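Long-range contacts in archaeal Sm-like protein AF-Sm2 (Archaeoglobus fulgidus, PDB 1LJO), which forms a ring of six identical Sm-fold subunits and probably binds RNA: residues I18-K23 with N67-I72; V30-G35 with L44-E49. One frame throughout, in Å; residues are numbered along the deposited sequence.

Contact 1: residues I18-K23 with N67-I72; sequences IRVEMK and NNVVLI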
ATOM      1  N   ILE A  18     -16.941  15.912   6.979  1.00  9.41           N
ATOM      2  CA  ILE A  18     -16.833  14.493   6.673  1.00 11.75           C
ATOM      3  C   ILE A  18     -16.049  13.771   7.760  1.00 13.26           C
ATOM      4  O   ILE A  18     -15.331  14.402   8.538  1.00 12.21           O
ATOM      5  CB  ILE A  18     -16.122  14.258   5.317  1.00 11.15           C
ATOM      6  CG1 ILE A  18     -14.667  14.735   5.390  1.00 12.77           C
ATOM      7  CG2 ILE A  18     -16.849  15.020   4.211  1.00 13.70           C
ATOM      8  CD1 ILE A  18     -13.823  14.339   4.174  1.00  9.49           C
ATOM      9  N   ARG A  19     -16.207  12.449   7.811  1.00 10.70           N
ATOM     10  CA  ARG A  19     -15.505  11.609   8.770  1.00 12.91           C
ATOM     11  C   ARG A  19     -14.656  10.674   7.924  1.00 11.65           C
ATOM     12  O   ARG A  19     -15.156  10.070   6.975  1.00 11.52           O
ATOM     13  CB  ARG A  19     -16.503  10.805   9.620  1.00 14.90           C
ATOM     14  CG  ARG A  19     -15.859   9.816  10.590  1.00 22.71           C
ATOM     15  CD  ARG A  19     -16.913   9.098  11.437  1.00 26.27           C
ATOM     16  NE  ARG A  19     -17.614  10.017  12.327  1.00 30.98           N
ATOM     17  CZ  ARG A  19     -17.167  10.399  13.521  1.00 33.47           C
ATOM     18  NH1 ARG A  19     -16.014   9.934  13.983  1.00 35.05           N
ATOM     19  NH2 ARG A  19     -17.869  11.257  14.249  1.00 32.94           N
ATOM     20  N   VAL A  20     -13.377  10.555   8.270  1.00 12.81           N
ATOM     21  CA  VAL A  20     -12.446   9.720   7.514  1.00 12.18           C
ATOM     22  C   VAL A  20     -11.697   8.692   8.345  1.00 14.25           C
ATOM     23  O   VAL A  20     -11.170   9.011   9.407  1.00 13.93           O
ATOM     24  CB  VAL A  20     -11.367  10.584   6.822  1.00 12.11           C
ATOM     25  CG1 VAL A  20     -10.469   9.705   5.950  1.00 11.83           C
ATOM     26  CG2 VAL A  20     -12.025  11.677   6.005  1.00 11.98           C
ATOM     27  N   GLU A  21     -11.647   7.458   7.852  1.00 10.98           N
ATOM     28  CA  GLU A  21     -10.902   6.414   8.542  1.00 18.04           C
ATOM     29  C   GLU A  21      -9.637   6.183   7.722  1.00 16.71           C
ATOM     30  O   GLU A  21      -9.713   5.912   6.522  1.00 13.57           O
ATOM     31  CB  GLU A  21     -11.716   5.123   8.630  1.00 21.82           C
ATOM     32  CG  GLU A  21     -10.910   3.947   9.156  1.00 29.30           C
ATOM     33  CD  GLU A  21     -11.767   2.732   9.435  1.00 33.96           C
ATOM     34  OE1 GLU A  21     -12.550   2.337   8.545  1.00 36.33           O
ATOM     35  OE2 GLU A  21     -11.651   2.169  10.546  1.00 38.97           O
ATOM     36  N   MET A  22      -8.481   6.311   8.368  1.00 15.57           N
ATOM     37  CA  MET A  22      -7.195   6.129   7.699  1.00 16.49           C
ATOM     38  C   MET A  22      -6.580   4.791   8.069  1.00 18.10           C
ATOM     39  O   MET A  22      -6.745   4.307   9.191  1.00 19.18           O
ATOM     40  CB  MET A  22      -6.215   7.241   8.093  1.00 15.35           C
ATOM     41  CG  MET A  22      -6.658   8.650   7.753  1.00 14.61           C
ATOM     42  SD  MET A  22      -6.830   8.929   5.976  1.00 14.83           S
ATOM     43  CE  MET A  22      -5.109   8.950   5.458  1.00 12.83           C
ATOM     44  N   LYS A  23      -5.850   4.209   7.128  1.00 17.43           N
ATOM     45  CA  LYS A  23      -5.207   2.923   7.348  1.00 24.78           C
ATOM     46  C   LYS A  23      -4.174   2.989   8.473  1.00 30.60           C
ATOM     47  O   LYS A  23      -4.115   2.099   9.324  1.00 36.89           O
ATOM     48  CB  LYS A  23      -4.555   2.448   6.046  1.00 25.61           C
ATOM     49  CG  LYS A  23      -3.959   1.059   6.109  1.00 29.18           C
ATOM     50  CD  LYS A  23      -3.719   0.507   4.710  1.00 30.69           C
ATOM     51  CE  LYS A  23      -2.822   1.419   3.887  1.00 31.48           C
ATOM     52  NZ  LYS A  23      -2.692   0.954   2.479  1.00 29.40           N
ATOM     53  N   ASN A  67      -3.889   7.317  -0.802  1.00 12.26           N
ATOM     54  CA  ASN A  67      -3.786   5.864  -0.789  1.00 17.65           C
ATOM     55  C   ASN A  67      -3.880   5.269   0.610  1.00 14.32           C
ATOM     56  O   ASN A  67      -3.918   4.055   0.758  1.00 14.19           O
ATOM     57  CB  ASN A  67      -2.512   5.381  -1.484  1.00 24.07           C
ATOM     58  CG  ASN A  67      -1.265   5.839  -0.794  1.00 26.78           C
ATOM     59  OD1 ASN A  67      -0.902   7.011  -0.861  1.00 32.41           O
ATOM     60  ND2 ASN A  67      -0.593   4.914  -0.116  1.00 30.24           N
ATOM     61  N   ASN A  68      -3.918   6.114   1.635  1.00 12.47           N
ATOM     62  CA  ASN A  68      -4.050   5.608   3.000  1.00 12.98           C
ATOM     63  C   ASN A  68      -5.427   5.895   3.586  1.00 14.35           C
ATOM     64  O   ASN A  68      -5.708   5.614   4.762  1.00 12.18           O
ATOM     65  CB  ASN A  68      -2.927   6.148   3.886  1.00 12.57           C
ATOM     66  CG  ASN A  68      -1.597   5.489   3.562  1.00 14.23           C
ATOM     67  OD1 ASN A  68      -1.537   4.275   3.381  1.00 14.44           O
ATOM     68  ND2 ASN A  68      -0.537   6.277   3.479  1.00 12.25           N
ATOM     69  N   VAL A  69      -6.294   6.446   2.743  1.00 11.13           N
ATOM     70  CA  VAL A  69      -7.673   6.712   3.139  1.00 12.90           C
ATOM     71  C   VAL A  69      -8.383   5.373   2.992  1.00 12.03           C
ATOM     72  O   VAL A  69      -8.194   4.678   1.993  1.00 13.49           O
ATOM     73  CB  VAL A  69      -8.367   7.719   2.191  1.00 12.99           C
ATOM     74  CG1 VAL A  69      -9.870   7.724   2.452  1.00 10.85           C
ATOM     75  CG2 VAL A  69      -7.800   9.118   2.404  1.00 13.91           C
ATOM     76  N   VAL A  70      -9.177   4.995   3.986  1.00 10.26           N
ATOM     77  CA  VAL A  70      -9.909   3.735   3.913  1.00  9.03           C
ATOM     78  C   VAL A  70     -11.374   3.980   3.573  1.00 10.37           C
ATOM     79  O   VAL A  70     -11.909   3.424   2.609  1.00 13.74           O
ATOM     80  CB  VAL A  70      -9.837   2.955   5.255  1.00 12.59           C
ATOM     81  CG1 VAL A  70     -10.723   1.707   5.184  1.00 11.93           C
ATOM     82  CG2 VAL A  70      -8.389   2.559   5.548  1.00 12.95           C
ATOM     83  N   LEU A  71     -12.009   4.843   4.354  1.00 10.76           N
ATOM     84  CA  LEU A  71     -13.422   5.138   4.176  1.00 14.37           C
ATOM     85  C   LEU A  71     -13.725   6.612   4.438  1.00 13.59           C
ATOM     86  O   LEU A  71     -13.147   7.219   5.338  1.00 14.87           O
ATOM     87  CB  LEU A  71     -14.230   4.240   5.128  1.00 15.71           C
ATOM     88  CG  LEU A  71     -15.758   4.323   5.230  1.00 19.18           C
ATOM     89  CD1 LEU A  71     -16.279   3.098   5.995  1.00 18.54           C
ATOM     90  CD2 LEU A  71     -16.168   5.600   5.941  1.00 19.07           C
ATOM     91  N   ILE A  72     -14.627   7.178   3.640  1.00 11.85           N
ATOM     92  CA  ILE A  72     -15.040   8.572   3.788  1.00 12.14           C
ATOM     93  C   ILE A  72     -16.550   8.567   3.960  1.00 13.51           C
ATOM     94  O   ILE A  72     -17.261   7.912   3.208  1.00 13.00           O
ATOM     95  CB  ILE A  72     -14.701   9.420   2.541  1.00 15.00           C
ATOM     96  CG1 ILE A  72     -13.195   9.401   2.285  1.00 13.31           C
ATOM     97  CG2 ILE A  72     -15.190  10.864   2.747  1.00 15.75           C
ATOM     98  CD1 ILE A  72     -12.777  10.183   1.035  1.00 16.07           C
TER
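Two successive residues, Val70 and Leu71, face the single residue Glu21, a classic beta bulge where strand 17-22 runs antiparallel to strand 69-74 in the curled sheet of the Sm fold. The evidence is Glu21 O, which takes a short bond from Val70 N (2.7 Å, 154° at the hydrogen) and a weak one from Leu71 N, while Glu21 N gives a straight bond to Leu71 O in the carbonyl plane. Beyond the bulge the pairing resumes one residue out of step, with Lys23 N bound to Asn68 O at 2.8 Å.

The face carrying Val20, Met22, Val69 and Ile72 is apolar. Ile18 CD1 meets Ile72 CG2 obliquely at 4.0 Å. Met22 starts with CG anti to its carbonyl carbon (chi1 -60°) and bends again at chi2 and chi3; this folding carries SD to 3.7 Å from Val69 CG2 and CE over the peptide of Asn68, 3.5 Å from Asn68 O. Leu64 and Leu29 touch the same side chain from other strands. Replacing Met22 with an alanine would probably leave Val69 CG2 without its sulfur neighbour and open a gap beside Leu64.

Leu71 and Ile72 also pair antiparallel with a strand of a second subunit, continuing the sheet across the interface. Lys23 NZ bonds Asn68 of that subunit, and the Asn68 amide nitrogen reaches Val69 O and Asn67 O of the third, tying this end of the contact to both neighbours; a bound cadmium ion lies about 4 Å from the Lys23 side chain. On the bulge itself, Val70 sets its CG2 methyl 3.4 Å from Lys23 N, just past the end of strand 17-22.

Contact 2: residues V30-G35 with L44-E49; sequences VGKLEG and LTNAME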
ATOM      1  N   VAL A  30     -12.320  14.014  11.667  1.00 11.03           N
ATOM      2  CA  VAL A  30     -13.554  14.703  11.333  1.00 13.27           C
ATOM      3  C   VAL A  30     -13.214  16.165  11.083  1.00 15.06           C
ATOM      4  O   VAL A  30     -12.561  16.804  11.911  1.00 13.80           O
ATOM      5  CB  VAL A  30     -14.571  14.623  12.489  1.00 17.35           C
ATOM      6  CG1 VAL A  30     -15.844  15.357  12.114  1.00 15.22           C
ATOM      7  CG2 VAL A  30     -14.857  13.169  12.832  1.00 17.67           C
ATOM      8  N   GLY A  31     -13.646  16.690   9.940  1.00 13.60           N
ATOM      9  CA  GLY A  31     -13.363  18.082   9.632  1.00 12.93           C
ATOM     10  C   GLY A  31     -14.036  18.541   8.357  1.00 12.34           C
ATOM     11  O   GLY A  31     -14.737  17.770   7.705  1.00 13.21           O
ATOM     12  N   LYS A  32     -13.831  19.804   8.004  1.00 13.56           N
ATOM     13  CA  LYS A  32     -14.429  20.356   6.798  1.00 11.92           C
ATOM     14  C   LYS A  32     -13.547  20.033   5.603  1.00 13.67           C
ATOM     15  O   LYS A  32     -12.339  20.310   5.609  1.00  9.82           O
ATOM     16  CB  LYS A  32     -14.586  21.874   6.923  1.00 13.57           C
ATOM     17  CG  LYS A  32     -15.247  22.537   5.710  1.00 13.10           C
ATOM     18  CD  LYS A  32     -15.111  24.052   5.788  1.00 16.44           C
ATOM     19  CE  LYS A  32     -15.680  24.727   4.551  1.00 21.19           C
ATOM     20  NZ  LYS A  32     -15.210  26.140   4.423  1.00 24.62           N
ATOM     21  N   LEU A  33     -14.151  19.441   4.576  1.00 12.31           N
ATOM     22  CA  LEU A  33     -13.406  19.093   3.376  1.00 12.95           C
ATOM     23  C   LEU A  33     -13.218  20.353   2.542  1.00 14.89           C
ATOM     24  O   LEU A  33     -14.167  20.859   1.947  1.00 13.36           O
ATOM     25  CB  LEU A  33     -14.152  18.028   2.560  1.00 11.35           C
ATOM     26  CG  LEU A  33     -13.443  17.576   1.275  1.00 10.95           C
ATOM     27  CD1 LEU A  33     -12.073  17.015   1.607  1.00  7.68           C
ATOM     28  CD2 LEU A  33     -14.294  16.534   0.559  1.00 10.06           C
ATOM     29  N   GLU A  34     -11.989  20.861   2.522  1.00 14.72           N
ATOM     30  CA  GLU A  34     -11.662  22.070   1.773  1.00 16.11           C
ATOM     31  C   GLU A  34     -11.115  21.772   0.389  1.00 16.23           C
ATOM     32  O   GLU A  34     -11.145  22.630  -0.492  1.00 17.12           O
ATOM     33  CB  GLU A  34     -10.645  22.910   2.552  1.00 20.73           C
ATOM     34  CG  GLU A  34     -11.273  23.768   3.627  1.00 29.40           C
ATOM     35  CD  GLU A  34     -12.041  24.936   3.048  1.00 33.30           C
ATOM     36  OE1 GLU A  34     -11.402  25.863   2.507  1.00 35.00           O
ATOM     37  OE2 GLU A  34     -13.286  24.921   3.123  1.00 38.23           O
ATOM     38  N   GLY A  35     -10.610  20.559   0.197  1.00 14.92           N
ATOM     39  CA  GLY A  35     -10.069  20.199  -1.100  1.00 17.13           C
ATOM     40  C   GLY A  35      -9.793  18.716  -1.252  1.00 14.75           C
ATOM     41  O   GLY A  35      -9.524  18.019  -0.275  1.00 14.72           O
ATOM     42  N   LEU A  44      -8.419  18.864   4.903  1.00 11.88           N
ATOM     43  CA  LEU A  44      -9.458  19.208   5.864  1.00 12.68           C
ATOM     44  C   LEU A  44      -9.028  20.401   6.700  1.00 10.41           C
ATOM     45  O   LEU A  44      -7.842  20.585   6.966  1.00 14.24           O
ATOM     46  CB  LEU A  44      -9.723  18.032   6.812  1.00 14.22           C
ATOM     47  CG  LEU A  44     -10.128  16.680   6.220  1.00 17.86           C
ATOM     48  CD1 LEU A  44     -10.431  15.704   7.351  1.00 15.18           C
ATOM     49  CD2 LEU A  44     -11.344  16.858   5.333  1.00 18.92           C
ATOM     50  N   THR A  45      -9.996  21.212   7.106  1.00  9.36           N
ATOM     51  CA  THR A  45      -9.723  22.361   7.955  1.00  9.49           C
ATOM     52  C   THR A  45     -10.613  22.194   9.177  1.00 12.47           C
ATOM     53  O   THR A  45     -11.611  21.471   9.119  1.00 13.56           O
ATOM     54  CB  THR A  45     -10.062  23.693   7.261  1.00 10.31           C
ATOM     55  OG1 THR A  45     -11.429  23.679   6.838  1.00 13.74           O
ATOM     56  CG2 THR A  45      -9.144  23.915   6.045  1.00 12.90           C
ATOM     57  N   ASN A  46     -10.240  22.841  10.279  1.00 11.09           N
ATOM     58  CA  ASN A  46     -11.010  22.759  11.515  1.00 11.16           C
ATOM     59  C   ASN A  46     -11.191  21.290  11.914  1.00 12.84           C
ATOM     60  O   ASN A  46     -12.198  20.912  12.511  1.00 14.48           O
ATOM     61  CB  ASN A  46     -12.373  23.424  11.296  1.00 12.47           C
ATOM     62  CG  ASN A  46     -12.245  24.799  10.656  1.00 13.81           C
ATOM     63  OD1 ASN A  46     -11.797  25.746  11.290  1.00 12.92           O
ATOM     64  ND2 ASN A  46     -12.617  24.903   9.382  1.00 15.15           N
ATOM     65  N   ALA A  47     -10.192  20.474  11.599  1.00 12.36           N
ATOM     66  CA  ALA A  47     -10.243  19.046  11.874  1.00 11.04           C
ATOM     67  C   ALA A  47      -9.974  18.633  13.313  1.00 13.51           C
ATOM     68  O   ALA A  47      -9.329  19.348  14.080  1.00 14.67           O
ATOM     69  CB  ALA A  47      -9.285  18.316  10.955  1.00 13.09           C
ATOM     70  N   MET A  48     -10.467  17.452  13.658  1.00 14.15           N
ATOM     71  CA  MET A  48     -10.276  16.896  14.988  1.00 20.38           C
ATOM     72  C   MET A  48     -10.165  15.382  14.891  1.00 19.08           C
ATOM     73  O   MET A  48     -10.656  14.768  13.945  1.00 16.15           O
ATOM     74  CB  MET A  48     -11.448  17.263  15.898  1.00 25.54           C
ATOM     75  CG  MET A  48     -12.791  16.767  15.409  1.00 32.64           C
ATOM     76  SD  MET A  48     -14.133  17.210  16.525  1.00 41.02           S
ATOM     77  CE  MET A  48     -14.559  18.852  15.918  1.00 40.25           C
ATOM     78  N   GLU A  49      -9.510  14.787  15.875  1.00 17.46           N
ATOM     79  CA  GLU A  49      -9.355  13.346  15.920  1.00 19.10           C
ATOM     80  C   GLU A  49     -10.497  12.883  16.817  1.00 19.95           C
ATOM     81  O   GLU A  49     -10.681  13.415  17.915  1.00 18.79           O
ATOM     82  CB  GLU A  49      -8.003  12.997  16.535  1.00 20.68           C
ATOM     83  CG  GLU A  49      -7.572  11.564  16.367  1.00 28.05           C
ATOM     84  CD  GLU A  49      -6.170  11.335  16.897  1.00 31.22           C
ATOM     85  OE1 GLU A  49      -5.251  12.075  16.488  1.00 33.97           O
ATOM     86  OE2 GLU A  49      -5.988  10.418  17.720  1.00 35.11           O
TER
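Strand 30-35 and the segment 44-49 run antiparallel, with axes 4.6 Å apart and 157° between directions for the strand portions 30-35 and 47-49, but the register slips by one residue between the Val30-Met48 and Lys32-Thr45 pairs, where the chain turns a corner at Thr45 and Asn46. Each pair is closed by two backbone bonds, including Val30 N to Met48 O at 2.9 Å and Lys32 N to Thr45 O at 3.0 Å. Gly31 sits at the slip, its CA 4.0 Å from that of Ala47; a beta carbon there would clash with the Ala47 methyl.

Side chains divide between two faces. On one, Leu44 CD2 lies 3.8 Å from Leu33 CD1, and Leu44 packs onwards against Ile62 and Leu64. On the other, Val30 CB rests at 4.0 Å from Met48 CG, which chi1 of 60° sets between its own backbone N and carbonyl carbon. Farther along, the Lys32 and Thr45 side chains point the same way, with Thr45 OG1 3.6 Å from Lys32 CB, and the Glu34 chain crosses Thr45 at about a right angle.

The chemistry thus implies a boundary between two environments: leucines turned into the apolar interior of the barrel-like fold, and a mixed opposite face where Val30 is buried while Lys32, Thr45 and Met48 are partly exposed.

Both contacts engage the same curled sheet through the neighbouring strands 17-22 and 28-36, contact 2 lying in sequence between the two segments of contact 1. Their centres are 12 Å apart, and they meet where Ile18 N lies 3.0 Å from Gly31 O, a probable hydrogen bond, and where Ile18 CD1 packs on Leu44 CD2 at 3.7 Å. Both are only partly buried, with seven of twelve touching residues buried in contact 1 and five of ten in contact 2. They differ at their margins: contact 1 ends in asparagines and a lysine bonded to other subunits, whereas contact 2 has more exposed polar side chains, and the backbone of Glu34 bonds to the third subunit.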